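Local coordinates for putative periplasmic protein ydgH (Salmonella enterica subsp. enterica serovar Typhimurium, PDB 4EVU) that is of unknown function but is a putative periplasmic, possibly secreted, protein, this piece being its C-terminal DUF1471 (YdgH/BhsA/McbA-like) domain, at residues B[8-11]-B[12-15]. Residues are numbered along the deposited sequence; the frame is centred on the assembly and turned at random.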
loop_
_atom_site.group_PDB
_atom_site.type_symbol
_atom_site.label_atom_id
_atom_site.label_comp_id
_atom_site.label_asym_id
_atom_site.label_seq_id
_atom_site.Cartn_x
_atom_site.Cartn_y
_atom_site.Cartn_z
ATOM N N GLU B 8 8.271 -3.724 7.871
ATOM C CA GLU B 8 7.225 -2.749 8.043
ATOM C C GLU B 8 6.578 -2.924 9.426
ATOM O O GLU B 8 6.269 -4.051 9.829
ATOM C CB GLU B 8 6.119 -2.945 6.978
ATOM C CG GLU B 8 5.096 -1.810 7.013
ATOM C CD GLU B 8 3.970 -1.928 6.008
ATOM O OE1 GLU B 8 3.652 -3.047 5.531
ATOM O OE2 GLU B 8 3.367 -0.864 5.736
ATOM N N LEU B 9 6.356 -1.815 10.130
ATOM C CA LEU B 9 5.661 -1.823 11.410
ATOM C C LEU B 9 4.217 -1.417 11.259
ATOM O O LEU B 9 3.877 -0.589 10.390
ATOM C CB LEU B 9 6.265 -0.775 12.343
ATOM C CG LEU B 9 7.722 -0.931 12.680
ATOM C CD1 LEU B 9 8.218 0.334 13.351
ATOM C CD2 LEU B 9 7.940 -2.149 13.555
ATOM N N ASN B 10 3.369 -1.941 12.122
ATOM C CA ASN B 10 2.015 -1.456 12.215
ATOM C C ASN B 10 1.930 -0.234 13.149
ATOM O O ASN B 10 2.909 0.125 13.806
ATOM C CB ASN B 10 1.040 -2.572 12.584
ATOM C CG ASN B 10 1.237 -3.111 13.946
ATOM O OD1 ASN B 10 1.708 -2.440 14.851
ATOM N ND2 ASN B 10 0.889 -4.383 14.101
ATOM N N LYS B 11 0.774 0.410 13.173
ATOM C CA LYS B 11 0.593 1.648 13.915
ATOM C C LYS B 11 0.934 1.490 15.403
ATOM O O LYS B 11 1.571 2.381 15.983
ATOM C CB LYS B 11 -0.841 2.161 13.728
ATOM C CG LYS B 11 -1.236 3.384 14.526
ATOM C CD LYS B 11 -2.738 3.719 14.355
ATOM C CE LYS B 11 -3.177 4.980 15.172
ATOM N NZ LYS B 11 -4.686 5.198 15.243
ATOM N N ALA B 12 0.412 0.439 16.044
ATOM C CA ALA B 12 0.580 0.321 17.494
ATOM C C ALA B 12 2.034 0.057 17.839
ATOM O O ALA B 12 2.544 0.510 18.874
ATOM C CB ALA B 12 -0.295 -0.796 18.040
ATOM N N THR B 13 2.720 -0.720 17.001
ATOM C CA THR B 13 4.133 -0.999 17.266
ATOM C C THR B 13 4.954 0.289 17.080
ATOM O O THR B 13 5.742 0.648 17.943
ATOM C CB THR B 13 4.663 -2.095 16.343
ATOM O OG1 THR B 13 3.796 -3.237 16.384
ATOM C CG2 THR B 13 6.040 -2.495 16.750
ATOM N N ALA B 14 4.735 1.006 15.970
ATOM C CA ALA B 14 5.474 2.228 15.686
ATOM C C ALA B 14 5.220 3.295 16.740
ATOM O O ALA B 14 6.109 4.091 17.071
ATOM C CB ALA B 14 5.082 2.747 14.291
ATOM N N ALA B 15 4.026 3.277 17.310
ATOM C CA ALA B 15 3.626 4.334 18.253
ATOM C C ALA B 15 4.489 4.363 19.501
ATOM O O ALA B 15 4.639 5.419 20.128
ATOM C CB ALA B 15 2.140 4.221 18.621
HETATM O O HOH W 1 4.463 -4.114 13.675
#
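N10 is the N-cap of the short helix 11-15, a classic Asn cap turned back onto T13. OD1 takes two bonds from that one residue: T13 N lies 2.9 Å from N10 OD1, almost straight out along the amide C=O, while T13 OG1 comes within 2.7 Å of N10 OD1 from above the amide plane. With CG between the backbone N and the carbonyl carbon (chi1 67°), the amide is carried back over the helix start. A water then bridges the two residues, accepting from the backbone N-H of N10 and giving to the hydroxyl of T13. Behind the cap the helical turn closes, with A14 N 3.0 Å from N10 O in a nearly linear bond and A15 N bonded less straight to K11 O.

The tight, buried side belongs to L9 and A14. L9 CD2 meets T13 CG2 at 3.7 Å, the two side chains crossing at about a right angle, and the other methyl, CD1, rests 4.1 Å from A14 CB. On the solvent side K11 runs out fully extended beyond CG, and A12 and A15 are also exposed.

The turn follows strand 7-8, outermost in this chain's sheet: L9 hydrogen-bonds to Y51 and H52 of the parallel strand 50-57, L9 and A14 both pack on Y71 of strand 63-71, and N10 and K11 pack on N31 and N28 of the second subunit.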